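Local coordinates for aminotransferase, class III (Thermomicrobium roseum, PDB 6IO1), which acts as a thermostable (S)-enantioselective omega-transaminase, probably transferring amino groups by way of a bound pyridoxal phosphate cofactor, at residues G42-D47 / R52-F57; G180-T185 / E214-E219; Q207-T212 / P244-V249; R409-I414 / V442-S447. All coordinates share one frame; numbering follows the deposited sequence.

Interaction 1: residues G42-D47 / R52-F57; sequences GVWVWD and RYLDGF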
# COMPACT_ATOMS: atom_id res chain seq x y z
N GLY B 42 -12.47 -20.63 11.51
CA GLY B 42 -11.82 -21.66 10.72
C GLY B 42 -11.94 -21.35 9.24
O GLY B 42 -11.56 -20.27 8.78
N VAL B 43 -12.49 -22.30 8.49
CA VAL B 43 -12.67 -22.15 7.05
C VAL B 43 -14.07 -21.65 6.71
O VAL B 43 -14.43 -21.58 5.53
CB VAL B 43 -12.38 -23.46 6.31
CG1 VAL B 43 -11.02 -24.02 6.72
CG2 VAL B 43 -13.48 -24.48 6.57
N TRP B 44 -14.86 -21.28 7.72
CA TRP B 44 -16.26 -20.93 7.54
C TRP B 44 -16.47 -19.44 7.71
O TRP B 44 -15.82 -18.80 8.54
CB TRP B 44 -17.14 -21.69 8.54
CG TRP B 44 -16.97 -23.17 8.48
CD1 TRP B 44 -16.29 -23.96 9.36
CD2 TRP B 44 -17.48 -24.04 7.47
NE1 TRP B 44 -16.35 -25.27 8.96
CE2 TRP B 44 -17.08 -25.35 7.81
CE3 TRP B 44 -18.25 -23.85 6.32
CZ2 TRP B 44 -17.42 -26.45 7.03
CZ3 TRP B 44 -18.58 -24.94 5.55
CH2 TRP B 44 -18.16 -26.23 5.91
N VAL B 45 -17.40 -18.90 6.92
CA VAL B 45 -17.85 -17.51 7.04
C VAL B 45 -19.37 -17.51 6.96
O VAL B 45 -19.99 -18.45 6.47
CB VAL B 45 -17.24 -16.59 5.96
CG1 VAL B 45 -15.74 -16.42 6.17
CG2 VAL B 45 -17.53 -17.14 4.57
N TRP B 46 -19.97 -16.45 7.49
CA TRP B 46 -21.42 -16.29 7.47
C TRP B 46 -21.77 -14.94 6.88
O TRP B 46 -21.11 -13.94 7.16
CB TRP B 46 -22.02 -16.44 8.87
CG TRP B 46 -22.00 -17.85 9.39
CD1 TRP B 46 -23.04 -18.74 9.36
CD2 TRP B 46 -20.91 -18.52 10.01
NE1 TRP B 46 -22.65 -19.93 9.93
CE2 TRP B 46 -21.34 -19.82 10.34
CE3 TRP B 46 -19.59 -18.16 10.33
CZ2 TRP B 46 -20.52 -20.76 10.96
CZ3 TRP B 46 -18.77 -19.08 10.95
CH2 TRP B 46 -19.24 -20.37 11.26
N ASP B 47 -22.83 -14.90 6.07
CA ASP B 47 -23.25 -13.64 5.49
C ASP B 47 -24.22 -12.93 6.42
O ASP B 47 -24.58 -13.42 7.49
CB ASP B 47 -23.82 -13.84 4.08
CG ASP B 47 -25.14 -14.59 4.05
OD1 ASP B 47 -25.78 -14.81 5.11
OD2 ASP B 47 -25.57 -14.98 2.94
N ARG B 52 -24.25 -19.84 5.74
CA ARG B 52 -22.87 -20.24 5.94
C ARG B 52 -22.21 -20.61 4.62
O ARG B 52 -22.85 -21.19 3.73
CB ARG B 52 -22.77 -21.43 6.91
CG ARG B 52 -21.36 -21.72 7.39
CD ARG B 52 -21.26 -23.05 8.10
NE ARG B 52 -21.54 -24.17 7.20
CZ ARG B 52 -21.43 -25.45 7.55
NH1 ARG B 52 -21.05 -25.77 8.78
NH2 ARG B 52 -21.70 -26.41 6.67
N TYR B 53 -20.94 -20.26 4.49
CA TYR B 53 -20.13 -20.53 3.31
C TYR B 53 -18.78 -21.06 3.75
O TYR B 53 -18.29 -20.72 4.83
CB TYR B 53 -19.91 -19.27 2.45
CG TYR B 53 -21.15 -18.53 2.03
CD1 TYR B 53 -21.80 -17.66 2.91
CD2 TYR B 53 -21.67 -18.67 0.75
CE1 TYR B 53 -22.93 -16.97 2.52
CE2 TYR B 53 -22.80 -17.98 0.36
CZ TYR B 53 -23.43 -17.13 1.25
OH TYR B 53 -24.55 -16.44 0.86
N LEU B 54 -18.19 -21.89 2.90
CA LEU B 54 -16.80 -22.31 3.07
C LEU B 54 -15.91 -21.30 2.35
O LEU B 54 -16.10 -21.04 1.16
CB LEU B 54 -16.58 -23.72 2.53
CG LEU B 54 -15.31 -24.45 2.96
CD1 LEU B 54 -15.53 -25.96 2.94
CD2 LEU B 54 -14.11 -24.09 2.10
N ASP B 55 -14.95 -20.74 3.08
CA ASP B 55 -14.06 -19.72 2.53
C ASP B 55 -13.01 -20.43 1.69
O ASP B 55 -11.84 -20.58 2.08
CB ASP B 55 -13.45 -18.89 3.66
CG ASP B 55 -12.95 -17.54 3.19
OD1 ASP B 55 -12.95 -17.30 1.97
OD2 ASP B 55 -12.58 -16.71 4.05
N GLY B 56 -13.43 -20.86 0.50
CA GLY B 56 -12.58 -21.63 -0.39
C GLY B 56 -11.43 -20.86 -1.00
O GLY B 56 -10.55 -21.48 -1.61
N PHE B 57 -11.42 -19.54 -0.87
CA PHE B 57 -10.35 -18.70 -1.38
C PHE B 57 -9.53 -18.07 -0.26
O PHE B 57 -8.61 -17.30 -0.54
CB PHE B 57 -10.93 -17.61 -2.29
CG PHE B 57 -10.01 -17.17 -3.39
CD1 PHE B 57 -9.44 -18.09 -4.25
CD2 PHE B 57 -9.74 -15.82 -3.58
CE1 PHE B 57 -8.60 -17.68 -5.27
CE2 PHE B 57 -8.90 -15.41 -4.60
CZ PHE B 57 -8.34 -16.34 -5.45
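Trp-44 and Arg-52 meet diagonally on one face of a beta hairpin whose strands, 44-47 and 52-55, belong to a mixed sheet; they illustrate how an arginine can span two aromatic rings. The guanidinium lies flat on the indole in a cation-pi stack, with Arg-52 CZ 3.7 Å from the centroid of the Trp-44 six-membered ring and the planes 17° apart. The chain of Arg-52 makes this possible: it runs out extended, bends at chi3 (65°), and turns its end over the ring. Before that bend its aliphatic part serves a second aromatic, CG sitting over the five-membered ring of Trp-46, 3.4 Å from Trp-46 NE1, as a CH-pi contact. The opposite face of Trp-44 receives Leu-54 and Val-43 CG2, with Leu-54 CB 3.8 Å from Trp-44 CZ3; Glu-434 and Val-437 of helix 432-450 also touch this indole. Were Trp-44 replaced by an alanine, the guanidinium would probably lose its stacking surface, its end freer to turn, and a gap would open beside Leu-54. Val-45 and Tyr-53 occupy the other face of the sheet, Val-45 CG2 resting 3.8 Å from Tyr-53 CB. Their backbones form the hydrogen-bonded pair, and a further bond runs from Asp-55 N to Val-43 O at 2.6 Å. The carboxylate of Asp-55 itself turns to His-67. Near the hairpin turn, Asp-47 receives Lys-51 N on OD1, while the Tyr-53 hydroxyl donates to Asp-47 OD2 over 2.7 Å, arriving on the anti side and 34° out of the carboxylate plane.

Interaction 2: residues G180-T185 / E214-E219; sequences GFIHLT and EREGSE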
# COMPACT_ATOMS: atom_id res chain seq x y z
N GLY B 180 10.33 0.25 -19.20
CA GLY B 180 11.42 -0.60 -18.77
C GLY B 180 11.04 -2.03 -18.43
O GLY B 180 11.85 -2.72 -17.80
N PHE B 181 9.86 -2.49 -18.80
CA PHE B 181 9.41 -3.83 -18.46
C PHE B 181 9.29 -4.67 -19.73
O PHE B 181 8.69 -4.24 -20.71
CB PHE B 181 8.08 -3.79 -17.71
CG PHE B 181 8.20 -3.23 -16.31
CD1 PHE B 181 8.45 -1.88 -16.11
CD2 PHE B 181 8.08 -4.06 -15.21
CE1 PHE B 181 8.57 -1.37 -14.83
CE2 PHE B 181 8.20 -3.55 -13.93
CZ PHE B 181 8.44 -2.20 -13.74
N ILE B 182 9.86 -5.88 -19.68
CA ILE B 182 9.84 -6.81 -20.80
C ILE B 182 9.11 -8.07 -20.34
O ILE B 182 9.42 -8.62 -19.27
CB ILE B 182 11.27 -7.15 -21.27
CG1 ILE B 182 11.98 -5.87 -21.70
CG2 ILE B 182 11.23 -8.16 -22.41
CD1 ILE B 182 13.47 -5.91 -21.51
N HIS B 183 8.16 -8.53 -21.15
CA HIS B 183 7.30 -9.64 -20.78
C HIS B 183 7.69 -10.88 -21.57
O HIS B 183 7.72 -10.85 -22.81
CB HIS B 183 5.83 -9.29 -20.99
CG HIS B 183 5.34 -8.26 -20.02
ND1 HIS B 183 5.35 -6.91 -20.29
CD2 HIS B 183 4.87 -8.39 -18.75
CE1 HIS B 183 4.89 -6.25 -19.24
NE2 HIS B 183 4.58 -7.13 -18.30
N LEU B 184 7.98 -11.96 -20.86
CA LEU B 184 8.30 -13.25 -21.44
C LEU B 184 7.04 -14.12 -21.50
O LEU B 184 5.99 -13.78 -20.95
CB LEU B 184 9.40 -13.95 -20.63
CG LEU B 184 10.73 -13.24 -20.41
CD1 LEU B 184 11.45 -13.79 -19.19
CD2 LEU B 184 11.61 -13.36 -21.63
N THR B 185 7.15 -15.25 -22.20
CA THR B 185 6.03 -16.19 -22.26
C THR B 185 5.87 -16.92 -20.94
O THR B 185 6.85 -17.20 -20.23
CB THR B 185 6.21 -17.20 -23.39
OG1 THR B 185 7.23 -18.14 -23.04
CG2 THR B 185 6.58 -16.51 -24.69
N GLU B 214 19.87 -11.37 -24.91
CA GLU B 214 20.82 -10.92 -25.93
C GLU B 214 20.27 -9.74 -26.73
O GLU B 214 21.01 -8.80 -27.03
CB GLU B 214 21.19 -12.09 -26.85
CG GLU B 214 22.15 -13.08 -26.20
CD GLU B 214 23.34 -12.40 -25.56
OE1 GLU B 214 24.25 -11.97 -26.30
OE2 GLU B 214 23.38 -12.30 -24.31
N ARG B 215 18.99 -9.78 -27.11
CA ARG B 215 18.41 -8.67 -27.87
C ARG B 215 18.44 -7.38 -27.08
O ARG B 215 18.86 -6.33 -27.58
CB ARG B 215 16.97 -8.98 -28.25
CG ARG B 215 16.36 -8.03 -29.21
CD ARG B 215 14.89 -8.37 -29.24
NE ARG B 215 14.14 -8.10 -27.99
CZ ARG B 215 13.09 -8.80 -27.56
NH1 ARG B 215 12.60 -9.85 -28.23
NH2 ARG B 215 12.49 -8.46 -26.42
N GLU B 216 17.89 -7.44 -25.87
CA GLU B 216 17.83 -6.25 -24.97
C GLU B 216 19.24 -5.81 -24.56
O GLU B 216 19.47 -4.58 -24.50
CB GLU B 216 16.99 -6.58 -23.74
CG GLU B 216 15.53 -6.85 -24.06
CD GLU B 216 14.80 -5.70 -24.73
OE1 GLU B 216 15.32 -4.56 -24.67
OE2 GLU B 216 13.72 -5.93 -25.30
N GLY B 217 20.14 -6.76 -24.35
CA GLY B 217 21.44 -6.47 -23.79
C GLY B 217 21.43 -6.69 -22.29
O GLY B 217 20.70 -6.01 -21.57
N SER B 218 22.22 -7.66 -21.83
CA SER B 218 22.20 -8.03 -20.42
C SER B 218 22.58 -6.86 -19.52
O SER B 218 22.09 -6.77 -18.39
CB SER B 218 23.14 -9.21 -20.17
OG SER B 218 24.50 -8.80 -20.19
N GLU B 219 23.43 -5.96 -20.00
CA GLU B 219 23.88 -4.84 -19.18
C GLU B 219 22.77 -3.82 -18.91
O GLU B 219 22.97 -2.93 -18.08
CB GLU B 219 25.07 -4.13 -19.84
CG GLU B 219 24.74 -3.35 -21.10
CD GLU B 219 24.57 -4.22 -22.33
OE1 GLU B 219 24.11 -3.71 -23.37
OE2 GLU B 219 24.91 -5.43 -22.26
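An edge strand of the mixed, mostly parallel sheet, 181-184, meets the C-terminal end of helix 198-216 through Ile-182 and Glu-216. The isoleucine and the glutamate reach toward each other from strand and helix, and Ile-182 CD1 comes within 3.4 Å of Glu-216 CG, so that the methyl meets this methylene and the carboxylate carbon next to it, with the oxygens a little farther off. Glu-216 bends at chi2 (-60°), which brings its CG and CD over the isoleucine tip and turns the carboxylate to polar partners. One of these is its own neighbour: Arg-215 NH2 donates to Glu-216 OE2 at 3.0 Å in a salt bridge, nearly straight (165°) and in the guanidinium plane. The other oxygen, OE1, pairs with Lys-146 of the adjacent strand, so each oxygen has a positive partner, which would probably favour the ionised form. Ile-182 CG2 also lies at the edge of the Arg-215 guanidinium, 4.2 Å from NH2. With only a methyl at Glu-216, as in alanine, Arg-215 and Lys-146 would probably lose a shared anion and the end of Ile-182 its cover. Partly open to solvent, this is the margin of a beta-alpha-beta crossover, in which helix 198-216 leads from strand 181-184 to the parallel strand 221-226, as in fold-type I aminotransferases.

Interaction 3: residues Q207-T212 / P244-V249; sequences QELEET and PAIAAV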
# COMPACT_ATOMS: atom_id res chain seq x y z
N GLN B 207 15.75 -21.04 -24.02
CA GLN B 207 16.21 -20.44 -25.27
C GLN B 207 15.57 -19.07 -25.47
O GLN B 207 16.26 -18.11 -25.86
CB GLN B 207 15.87 -21.37 -26.43
CG GLN B 207 16.36 -20.92 -27.79
CD GLN B 207 16.24 -22.03 -28.82
OE1 GLN B 207 17.22 -22.70 -29.15
NE2 GLN B 207 15.03 -22.24 -29.33
N GLU B 208 14.27 -18.96 -25.20
CA GLU B 208 13.61 -17.66 -25.33
C GLU B 208 14.20 -16.64 -24.38
O GLU B 208 14.44 -15.49 -24.76
CB GLU B 208 12.11 -17.81 -25.09
CG GLU B 208 11.41 -16.48 -24.93
CD GLU B 208 10.05 -16.62 -24.30
OE1 GLU B 208 9.55 -17.77 -24.22
OE2 GLU B 208 9.49 -15.59 -23.87
N LEU B 209 14.45 -17.03 -23.12
CA LEU B 209 15.02 -16.10 -22.15
C LEU B 209 16.39 -15.62 -22.59
O LEU B 209 16.70 -14.42 -22.54
CB LEU B 209 15.09 -16.75 -20.77
CG LEU B 209 15.86 -15.98 -19.70
CD1 LEU B 209 15.27 -14.59 -19.49
CD2 LEU B 209 15.88 -16.76 -18.39
N GLU B 210 17.25 -16.55 -23.03
CA GLU B 210 18.59 -16.18 -23.45
C GLU B 210 18.56 -15.23 -24.65
O GLU B 210 19.28 -14.22 -24.68
CB GLU B 210 19.41 -17.43 -23.78
CG GLU B 210 19.60 -18.38 -22.61
CD GLU B 210 21.03 -18.87 -22.50
OE1 GLU B 210 21.95 -18.03 -22.48
OE2 GLU B 210 21.23 -20.10 -22.43
N GLU B 211 17.73 -15.55 -25.65
CA GLU B 211 17.68 -14.70 -26.84
C GLU B 211 17.09 -13.33 -26.52
O GLU B 211 17.53 -12.31 -27.07
CB GLU B 211 16.91 -15.42 -27.94
CG GLU B 211 17.67 -16.65 -28.42
CD GLU B 211 17.21 -17.19 -29.75
OE1 GLU B 211 17.73 -16.75 -30.78
OE2 GLU B 211 16.35 -18.10 -29.75
N THR B 212 16.10 -13.26 -25.62
CA THR B 212 15.57 -11.97 -25.20
C THR B 212 16.64 -11.14 -24.49
O THR B 212 16.78 -9.94 -24.75
CB THR B 212 14.36 -12.16 -24.30
OG1 THR B 212 13.29 -12.74 -25.05
CG2 THR B 212 13.90 -10.81 -23.74
N PRO B 244 15.40 -23.97 -11.79
CA PRO B 244 16.87 -24.03 -11.77
C PRO B 244 17.50 -23.53 -13.05
O PRO B 244 18.48 -22.77 -13.00
CB PRO B 244 17.16 -25.52 -11.52
CG PRO B 244 15.95 -26.03 -10.84
CD PRO B 244 14.80 -25.27 -11.42
N ALA B 245 16.96 -23.91 -14.21
CA ALA B 245 17.52 -23.47 -15.48
C ALA B 245 17.39 -21.96 -15.66
O ALA B 245 18.35 -21.28 -16.06
CB ALA B 245 16.84 -24.21 -16.63
N ILE B 246 16.20 -21.42 -15.38
CA ILE B 246 15.99 -19.98 -15.53
C ILE B 246 16.93 -19.21 -14.61
O ILE B 246 17.57 -18.23 -15.02
CB ILE B 246 14.51 -19.63 -15.26
CG1 ILE B 246 13.61 -20.24 -16.33
CG2 ILE B 246 14.33 -18.12 -15.20
CD1 ILE B 246 13.96 -19.83 -17.74
N ALA B 247 17.02 -19.64 -13.35
CA ALA B 247 17.92 -18.98 -12.40
C ALA B 247 19.37 -19.08 -12.84
O ALA B 247 20.15 -18.14 -12.64
CB ALA B 247 17.74 -19.58 -11.01
N ALA B 248 19.75 -20.21 -13.43
CA ALA B 248 21.12 -20.36 -13.93
C ALA B 248 21.41 -19.35 -15.03
O ALA B 248 22.49 -18.74 -15.05
CB ALA B 248 21.35 -21.78 -14.43
N VAL B 249 20.47 -19.16 -15.96
CA VAL B 249 20.66 -18.15 -17.01
C VAL B 249 20.81 -16.76 -16.39
O VAL B 249 21.72 -15.99 -16.74
CB VAL B 249 19.50 -18.20 -18.02
CG1 VAL B 249 19.63 -17.08 -19.04
CG2 VAL B 249 19.46 -19.56 -18.71
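Leu-209 and Glu-210 of helix 198-216 meet Ile-246 and Val-249 of helix 242-253, two neighbouring crossover helices of an alpha/beta domain, each leading into a parallel strand of the same sheet. The pair runs almost side by side, the short axes 16° apart in direction and 10.3 Å apart at closest approach, a separation bridged by branched aliphatic chains. Leu-209 does most of the bridging. Its CG stands anti to the backbone N (chi1 171°), which carries CD2 out into the space between the helices. There CD2 reaches Ile-246 CD1 at 3.7 Å and Val-249 CG1 at 3.8 Å, the leucine and valine pointing contrary ways as they pass. On the sheet side, Leu-209 also touches Leu-184. Glu-210 comes next, and its aliphatic part packs: CG lies 3.8 Å from Val-249 CG1. Beyond that, the chain bends at chi2 and OE1 forms a salt bridge with Lys-252 and a hydrogen bond with the hydroxyl of Tyr-253, both on the second helix. Val-206 and Ile-213, also of helix 198-216, touch Val-249 too. At the end of the segment Thr-212 turns its hydroxyl back onto its own helix: OG1 donates to Glu-208 O at 3.0 Å from above the carbonyl plane, while Thr-212 N reaches the same oxygen from the opposite face.

Interaction 4: residues R409-I414 / V442-S447; sequences RRRGII and VAAALS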
# COMPACT_ATOMS: atom_id res chain seq x y z
N ARG B 409 -21.86 -19.65 -4.93
CA ARG B 409 -22.35 -18.96 -3.70
C ARG B 409 -23.68 -19.59 -3.25
O ARG B 409 -23.86 -19.82 -2.05
CB ARG B 409 -22.44 -17.46 -3.93
CG ARG B 409 -21.08 -16.81 -4.09
CD ARG B 409 -21.09 -15.36 -4.50
NE ARG B 409 -19.73 -14.88 -4.61
CZ ARG B 409 -19.39 -13.61 -4.80
NH1 ARG B 409 -20.32 -12.68 -4.80
NH2 ARG B 409 -18.12 -13.29 -4.97
N ARG B 410 -24.53 -19.95 -4.20
CA ARG B 410 -25.83 -20.58 -3.85
C ARG B 410 -25.55 -21.88 -3.09
O ARG B 410 -26.29 -22.17 -2.13
CB ARG B 410 -26.65 -20.84 -5.12
CG ARG B 410 -27.50 -19.66 -5.57
CD ARG B 410 -26.67 -18.45 -5.95
NE ARG B 410 -27.50 -17.27 -6.19
CZ ARG B 410 -28.14 -17.03 -7.32
NH1 ARG B 410 -28.87 -15.93 -7.44
NH2 ARG B 410 -28.06 -17.88 -8.33
N ARG B 411 -24.50 -22.60 -3.49
CA ARG B 411 -24.18 -23.92 -2.87
C ARG B 411 -23.33 -23.77 -1.59
O ARG B 411 -22.79 -24.80 -1.14
CB ARG B 411 -23.64 -24.89 -3.92
CG ARG B 411 -24.75 -25.68 -4.60
CD ARG B 411 -24.35 -26.39 -5.87
NE ARG B 411 -25.52 -26.79 -6.64
CZ ARG B 411 -26.37 -27.74 -6.29
NH1 ARG B 411 -26.27 -28.31 -5.10
NH2 ARG B 411 -27.31 -28.12 -7.13
N GLY B 412 -23.23 -22.56 -1.05
CA GLY B 412 -22.49 -22.35 0.21
C GLY B 412 -20.98 -22.36 0.08
O GLY B 412 -20.32 -22.61 1.10
N ILE B 413 -20.43 -22.13 -1.11
CA ILE B 413 -18.94 -22.07 -1.20
C ILE B 413 -18.51 -20.76 -1.87
O ILE B 413 -19.14 -20.35 -2.87
CB ILE B 413 -18.31 -23.29 -1.89
CG1 ILE B 413 -18.44 -23.23 -3.41
CG2 ILE B 413 -18.84 -24.60 -1.31
CD1 ILE B 413 -17.36 -23.99 -4.14
N ILE B 414 -17.47 -20.13 -1.31
CA ILE B 414 -16.90 -18.90 -1.91
C ILE B 414 -15.56 -19.29 -2.54
O ILE B 414 -14.63 -19.64 -1.80
CB ILE B 414 -16.74 -17.79 -0.85
CG1 ILE B 414 -18.10 -17.29 -0.36
CG2 ILE B 414 -15.87 -16.66 -1.38
CD1 ILE B 414 -18.02 -16.37 0.83
N VAL B 442 -18.11 -27.48 -5.52
CA VAL B 442 -17.59 -27.08 -6.82
C VAL B 442 -18.19 -27.94 -7.93
O VAL B 442 -18.62 -27.42 -8.97
CB VAL B 442 -16.06 -27.15 -6.82
CG1 VAL B 442 -15.51 -27.07 -8.25
CG2 VAL B 442 -15.48 -26.03 -5.97
N ALA B 443 -18.25 -29.26 -7.72
CA ALA B 443 -18.80 -30.15 -8.73
C ALA B 443 -20.27 -29.83 -9.01
O ALA B 443 -20.70 -29.77 -10.16
CB ALA B 443 -18.64 -31.60 -8.29
N ALA B 444 -21.02 -29.61 -7.93
CA ALA B 444 -22.46 -29.28 -8.03
C ALA B 444 -22.64 -27.95 -8.77
O ALA B 444 -23.53 -27.87 -9.64
CB ALA B 444 -23.07 -29.23 -6.65
N ALA B 445 -21.80 -26.95 -8.46
CA ALA B 445 -21.88 -25.62 -9.10
C ALA B 445 -21.62 -25.76 -10.60
O ALA B 445 -22.37 -25.16 -11.40
CB ALA B 445 -20.89 -24.68 -8.46
N LEU B 446 -20.62 -26.56 -10.97
CA LEU B 446 -20.28 -26.80 -12.37
C LEU B 446 -21.43 -27.50 -13.09
O LEU B 446 -21.76 -27.16 -14.23
CB LEU B 446 -19.00 -27.63 -12.48
CG LEU B 446 -17.67 -26.91 -12.25
CD1 LEU B 446 -16.57 -27.92 -11.96
CD2 LEU B 446 -17.31 -26.05 -13.44
N SER B 447 -22.05 -28.48 -12.43
CA SER B 447 -23.21 -29.15 -13.02
C SER B 447 -24.37 -28.19 -13.21
O SER B 447 -25.09 -28.25 -14.21
CB SER B 447 -23.62 -30.34 -12.15
OG SER B 447 -22.64 -31.36 -12.18
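Of residues 409-414, Arg-411 and Ile-413 carry the contact with 442-447, one with its aliphatic chain and guanidinium, the other with a methyl tip. Extended from CG to NE, Arg-411 runs alongside the helix and sets CD 3.2 Å from Ala-444 CB. The same methyl lies beneath one face of the guanidinium, and CD also comes within 3.7 Å of Ala-445 N. Ile-413 lies roughly perpendicular to Val-442; its CG1 takes the crowded position between backbone N and carbonyl carbon (chi1 78°), and CD1 is pressed to 3.3 Å from Val-442 CG2, closer than carbons usually approach. In the next shell, Arg-411 NE forms a salt bridge with Asp-448, one turn along the helix, which helps hold the arginine against Ala-444. Val-442 is backed by Ile-422 and Met-424 of strand 421-424, while Ala-445 packs on Ala-407 and Thr-408. Farther out, Ser-447 OG donates to Ala-443 O at 3.2 Å, from above the carbonyl plane, and Ser-447 N reaches that oxygen from the opposite face. What brings Arg-411 and Ile-413 to the same helix is the turn between them. Gly-412, at positive phi, sends its N to Arg-409 O over 3.0 Å, and Ile-413 N reaches Thr-408 O. This is a Schellman motif, ending helix 400-410 and delivering the chain into strand 413-418.

The four contacts form two clusters with centres 41 to 43 Å apart; interaction 1 lies across the chain's centre from interactions 2 and 3, and interaction 4 across it from interaction 2. Interactions 2 and 3 share helix 198-216, alternate along the sequence and have centres 11 Å apart; Thr-185 OG1 joins them by a probable hydrogen bond to Glu-208 OE1. Both lie beside the sheet that contains strand 181-184. Interactions 1 and 4, with centres 13 Å apart, come first and last along the chain yet share the other sheet, where strands 52-55 and 413-418 are neighbours. Early and late parts of the chain thus share one sheet, consistent with the small domain of fold-type I aminotransferases.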